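Local atomic coordinates of histidine-containing phosphotransfer protein 2 (Oryza sativa, PDB entry 1YVI), a protein that relays phosphoryl groups from cytokinin sensor histidine kinases to B-type response regulators in the multistep His-to-Asp phosphorelay of rice. Residues C51-A54 with D55-I58; H80-K83 with G84-A87. One frame throughout, in Å; residues are numbered along the deposited sequence.

Contact 1. Residues C51-A54 with D55-I58; sequences CDDA and DRII
D53 and R56 meet one turn apart on helix 42-65, in a local contact on the outward side of this amphipathic helix within the helical HPt domain. They form a long salt bridge, with D53 OD1 3.6 Å from R56 NH2, and the two side chains run alongside each other. The aspartate oxygen reaches the edge of the guanidinium in its plane, while the carboxylate itself stands nearly perpendicular to it, the planes 88° apart. R56 leaves the backbone extended, then bends at chi3 (47°), which folds the guanidinium back beside D53. A water reinforces the pair: it donates to D53 OD1 at 2.7 Å and accepts from R56 NE at 3.2 Å. OD1 is therefore held by the long charge contact and by the water, which also sits at the guanidinium edge.

A second water ties the neighbouring turn together, donating to the carbonyl O of D52 and to OD2 of D55, each at 2.7 Å. The D55 carboxylate reaches this water with CG anti to the backbone N (chi1 170°). The D52 carbonyl thus accepts from both the R56 amide and the water. Four regular i to i+4 backbone bonds run beneath, the straightest from I58 N to A54 O at 2.9 Å.

On the buried side, C51, A54 and I58 pack against F131, F124, V120 and R121 of helix 110-142, whereas I57 rests on Y78, Q81 and L82 of helix 72-89, which A54 also touches through L82.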
ATOM      1  N   CYS A  51      -1.601  -0.735  -5.957  1.00 14.32           N
ATOM      2  CA  CYS A  51      -2.537  -1.787  -5.492  1.00 14.72           C
ATOM      3  C   CYS A  51      -2.242  -3.137  -6.195  1.00 17.19           C
ATOM      4  O   CYS A  51      -2.105  -4.190  -5.528  1.00 16.69           O
ATOM      5  CB  CYS A  51      -3.988  -1.340  -5.680  1.00 16.41           C
ATOM      6  SG  CYS A  51      -4.455  -0.072  -4.437  1.00 18.80           S
ATOM      7  N   ASP A  52      -2.116  -3.089  -7.525  1.00 14.01           N
ATOM      8  CA  ASP A  52      -1.749  -4.267  -8.346  1.00 14.59           C
ATOM      9  C   ASP A  52      -0.443  -4.870  -7.887  1.00 12.95           C
ATOM     10  O   ASP A  52      -0.365  -6.080  -7.628  1.00 14.47           O
ATOM     11  CB  ASP A  52      -1.597  -3.890  -9.842  1.00 15.81           C
ATOM     12  CG  ASP A  52      -2.931  -3.514 -10.504  1.00 29.90           C
ATOM     13  OD1 ASP A  52      -3.987  -3.767  -9.872  1.00 32.66           O
ATOM     14  OD2 ASP A  52      -2.913  -2.970 -11.674  1.00 42.59           O
ATOM     15  N   ASP A  53       0.594  -4.041  -7.771  1.00 14.68           N
ATOM     16  CA  ASP A  53       1.944  -4.542  -7.455  1.00 15.90           C
ATOM     17  C   ASP A  53       2.025  -5.126  -6.066  1.00 15.70           C
ATOM     18  O   ASP A  53       2.694  -6.126  -5.869  1.00 16.75           O
ATOM     19  CB  ASP A  53       2.983  -3.392  -7.415  1.00 19.74           C
ATOM     20  CG  ASP A  53       3.557  -3.081  -8.748  1.00 26.66           C
ATOM     21  OD1 ASP A  53       3.303  -3.880  -9.680  1.00 26.84           O
ATOM     22  OD2 ASP A  53       4.237  -2.014  -8.883  1.00 24.61           O
ATOM     23  N   ALA A  54       1.454  -4.433  -5.081  1.00 11.54           N
ATOM     24  CA  ALA A  54       1.451  -4.937  -3.681  1.00 14.24           C
ATOM     25  C   ALA A  54       0.730  -6.241  -3.603  1.00 15.44           C
ATOM     26  O   ALA A  54       1.199  -7.161  -2.985  1.00 16.12           O
ATOM     27  CB  ALA A  54       0.768  -3.944  -2.742  1.00 15.18           C
ATOM     28  N   ASP A  55      -0.445  -6.308  -4.213  1.00 11.87           N
ATOM     29  CA  ASP A  55      -1.210  -7.545  -4.221  1.00 15.05           C
ATOM     30  C   ASP A  55      -0.407  -8.708  -4.855  1.00 12.54           C
ATOM     31  O   ASP A  55      -0.395  -9.841  -4.344  1.00 13.02           O
ATOM     32  CB  ASP A  55      -2.506  -7.328  -4.998  1.00 14.46           C
ATOM     33  CG  ASP A  55      -3.229  -8.643  -5.261  1.00 28.72           C
ATOM     34  OD1 ASP A  55      -3.805  -9.185  -4.310  1.00 22.32           O
ATOM     35  OD2 ASP A  55      -3.138  -9.155  -6.395  1.00 29.17           O
ATOM     36  N   ARG A  56       0.269  -8.420  -5.949  1.00  9.79           N
ATOM     37  CA  ARG A  56       1.149  -9.397  -6.603  1.00 12.86           C
ATOM     38  C   ARG A  56       2.275  -9.851  -5.684  1.00 13.32           C
ATOM     39  O   ARG A  56       2.615 -11.063  -5.611  1.00 13.52           O
ATOM     40  CB  ARG A  56       1.772  -8.778  -7.870  1.00 12.61           C
ATOM     41  CG  ARG A  56       2.616  -9.733  -8.638  1.00 17.12           C
ATOM     42  CD  ARG A  56       3.305  -9.106  -9.834  1.00 17.81           C
ATOM     43  NE  ARG A  56       3.943  -7.830  -9.504  1.00 26.86           N
ATOM     44  CZ  ARG A  56       5.177  -7.705  -9.034  1.00 30.20           C
ATOM     45  NH1 ARG A  56       5.953  -8.770  -8.820  1.00 30.62           N
ATOM     46  NH2 ARG A  56       5.634  -6.504  -8.780  1.00 32.21           N
ATOM     47  N   ILE A  57       2.933  -8.906  -5.025  1.00 11.12           N
ATOM     48  CA  ILE A  57       4.048  -9.269  -4.152  1.00 10.37           C
ATOM     49  C   ILE A  57       3.588 -10.049  -2.913  1.00 11.51           C
ATOM     50  O   ILE A  57       4.276 -10.944  -2.455  1.00 13.13           O
ATOM     51  CB  ILE A  57       4.828  -7.985  -3.694  1.00 14.89           C
ATOM     52  CG1 ILE A  57       5.604  -7.377  -4.854  1.00 13.56           C
ATOM     53  CG2 ILE A  57       5.858  -8.307  -2.556  1.00 11.09           C
ATOM     54  CD1 ILE A  57       5.868  -5.871  -4.668  1.00 22.37           C
ATOM     55  N   ILE A  58       2.516  -9.595  -2.285  1.00 10.87           N
ATOM     56  CA  ILE A  58       1.951 -10.332  -1.130  1.00 14.93           C
ATOM     57  C   ILE A  58       1.708 -11.793  -1.555  1.00 15.65           C
ATOM     58  O   ILE A  58       2.092 -12.738  -0.852  1.00 15.65           O
ATOM     59  CB  ILE A  58       0.631  -9.682  -0.650  1.00 12.21           C
ATOM     60  CG1 ILE A  58       0.968  -8.333   0.035  1.00 14.19           C
ATOM     61  CG2 ILE A  58      -0.195 -10.689   0.243  1.00 11.72           C
ATOM     62  CD1 ILE A  58      -0.200  -7.436   0.378  1.00 13.53           C
TER
HETATM   63  O   HOH W   1      -2.070  -7.958  -8.560  1.00 27.28           O
HETATM   64  O   HOH W   2       1.792  -5.835 -10.696  1.00 35.24           O

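Contact 2. Residues H80-K83 with G84-A87; sequences HQLK and GSSA
H80 through A87 make two continuous turns of helix 72-89, in which the amides of G84, S85, S86 and A87 bond to the carbonyls of H80, Q81, L82 and K83. The G84 N to H80 O bond measures 3.0 Å, against 2.9 Å for S85 N to Q81 O, S86 N to L82 O and A87 N to K83 O. L82 O is gripped twice by S86, since the hydroxyl OG also donates to it at 2.7 Å, shorter than the hydrogen bond from its own N. The two donors arrive from opposite faces of the carbonyl plane, OG tilted 34° from it.

OG of S86 lies beside its own backbone N, anti to the carbonyl carbon (chi1 -62°), and this places it back over the preceding turn, where a buried hydroxyl finds its acceptor within the helix. S85 sends OG to the same oxygen in a weak bond of 3.3 Å. The isobutyl group of L82 lies over these hydroxyls: its chi2 of 53° brings CD1 to 3.6 Å from S86 OG and 3.9 Å from S85 OG. A87 adds CB against K83 O at 3.4 Å.

H80, predicted to be the phosphorylated histidine of the HPt domain, is unmodified here. Its side chain starts away from residues 84-87 and the residue is exposed, as expected for a group that must meet partner proteins. G84 presents only backbone one turn later.

Two helices flank this segment: L82, K83, S86 and A87 touch V94, K95 and C98 of helix 92-106, while S85 and S86 meet F50 of helix 42-65, which Q81 and L82 also face.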
ATOM      1  N   HIS A  80      11.321  -6.377   1.095  1.00 15.33           N
ATOM      2  CA  HIS A  80      12.073  -5.155   0.915  1.00 13.41           C
ATOM      3  C   HIS A  80      11.492  -4.381  -0.272  1.00 14.54           C
ATOM      4  O   HIS A  80      11.374  -3.176  -0.230  1.00 14.24           O
ATOM      5  CB  HIS A  80      13.550  -5.521   0.623  1.00 16.63           C
ATOM      6  CG  HIS A  80      14.454  -4.332   0.444  1.00 18.29           C
ATOM      7  ND1 HIS A  80      14.842  -3.869  -0.805  1.00 23.85           N
ATOM      8  CD2 HIS A  80      15.033  -3.501   1.355  1.00 21.03           C
ATOM      9  CE1 HIS A  80      15.594  -2.786  -0.656  1.00 27.49           C
ATOM     10  NE2 HIS A  80      15.749  -2.558   0.644  1.00 21.89           N
ATOM     11  N   GLN A  81      11.136  -5.089  -1.341  1.00 14.18           N
ATOM     12  CA  GLN A  81      10.473  -4.434  -2.485  1.00 17.70           C
ATOM     13  C   GLN A  81       9.175  -3.779  -2.048  1.00 17.04           C
ATOM     14  O   GLN A  81       8.886  -2.682  -2.497  1.00 14.34           O
ATOM     15  CB  GLN A  81      10.079  -5.431  -3.564  1.00 14.45           C
ATOM     16  CG  GLN A  81      11.146  -5.924  -4.370  1.00 31.41           C
ATOM     17  CD  GLN A  81      10.639  -6.437  -5.731  1.00 38.47           C
ATOM     18  OE1 GLN A  81      11.400  -6.457  -6.695  1.00 45.51           O
ATOM     19  NE2 GLN A  81       9.385  -6.875  -5.799  1.00 35.96           N
ATOM     20  N   LEU A  82       8.347  -4.502  -1.284  1.00 14.49           N
ATOM     21  CA  LEU A  82       7.042  -3.962  -0.885  1.00 12.83           C
ATOM     22  C   LEU A  82       7.266  -2.746   0.031  1.00 13.26           C
ATOM     23  O   LEU A  82       6.521  -1.808  -0.026  1.00 12.55           O
ATOM     24  CB  LEU A  82       6.201  -5.019  -0.152  1.00 12.66           C
ATOM     25  CG  LEU A  82       4.805  -4.608   0.308  1.00 17.95           C
ATOM     26  CD1 LEU A  82       3.989  -4.023  -0.850  1.00 18.59           C
ATOM     27  CD2 LEU A  82       4.103  -5.827   0.918  1.00 19.27           C
ATOM     28  N   LYS A  83       8.272  -2.823   0.902  1.00 11.30           N
ATOM     29  CA  LYS A  83       8.639  -1.729   1.781  1.00 14.30           C
ATOM     30  C   LYS A  83       8.950  -0.479   0.974  1.00 15.03           C
ATOM     31  O   LYS A  83       8.470   0.611   1.294  1.00 16.89           O
ATOM     32  CB  LYS A  83       9.885  -2.074   2.572  1.00 10.65           C
ATOM     33  CG  LYS A  83      10.092  -1.071   3.678  1.00 17.45           C
ATOM     34  CD  LYS A  83      11.488  -1.076   4.169  1.00 26.51           C
ATOM     35  CE  LYS A  83      12.330  -0.090   3.451  1.00 43.10           C
ATOM     36  NZ  LYS A  83      12.424   1.142   4.278  1.00 53.24           N
ATOM     37  N   GLY A  84       9.786  -0.642  -0.053  1.00 16.87           N
ATOM     38  CA  GLY A  84      10.102   0.453  -0.968  1.00 17.75           C
ATOM     39  C   GLY A  84       8.930   0.992  -1.772  1.00 14.75           C
ATOM     40  O   GLY A  84       8.781   2.209  -1.861  1.00 18.23           O
ATOM     41  N   SER A  85       8.097   0.140  -2.392  1.00 16.49           N
ATOM     42  CA  SER A  85       6.929   0.663  -3.075  1.00 19.65           C
ATOM     43  C   SER A  85       5.908   1.344  -2.148  1.00 20.56           C
ATOM     44  O   SER A  85       5.279   2.360  -2.525  1.00 17.26           O
ATOM     45  CB  SER A  85       6.237  -0.373  -3.987  1.00 18.73           C
ATOM     46  OG  SER A  85       5.656  -1.393  -3.196  1.00 33.02           O
ATOM     47  N   SER A  86       5.726   0.775  -0.955  1.00 15.15           N
ATOM     48  CA  SER A  86       4.851   1.361   0.031  1.00 13.27           C
ATOM     49  C   SER A  86       5.421   2.725   0.451  1.00 11.25           C
ATOM     50  O   SER A  86       4.668   3.683   0.538  1.00 17.97           O
ATOM     51  CB  SER A  86       4.731   0.436   1.278  1.00 11.66           C
ATOM     52  OG  SER A  86       4.156  -0.788   0.813  1.00 19.49           O
ATOM     53  N   ALA A  87       6.722   2.831   0.710  1.00 13.07           N
ATOM     54  CA  ALA A  87       7.288   4.121   1.125  1.00 15.46           C
ATOM     55  C   ALA A  87       6.997   5.220   0.054  1.00 20.59           C
ATOM     56  O   ALA A  87       6.584   6.363   0.356  1.00 18.24           O
ATOM     57  CB  ALA A  87       8.817   3.962   1.360  1.00 15.21           C
TER

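Contact 1 and contact 2 occupy successive antiparallel helices of the HPt bundle, their centres 11 Å apart, and each is partly buried with one side toward the core. They meet there through packing: L82 CD1 lies 3.7 Å from A54 CB, while Q81 NE2 approaches I57 CD1 at 3.8 Å. Their polar chemistry differs. Residues 51-58 place acidic and basic side chains on the surface, linked through solvent, whereas 80-87 spend a buried serine hydroxyl, that of S86, on a main-chain carbonyl, with S85 adding a weak bond. Of the outward sides, that of contact 1 carries a charge pair and that of contact 2 the predicted phosphorylation site.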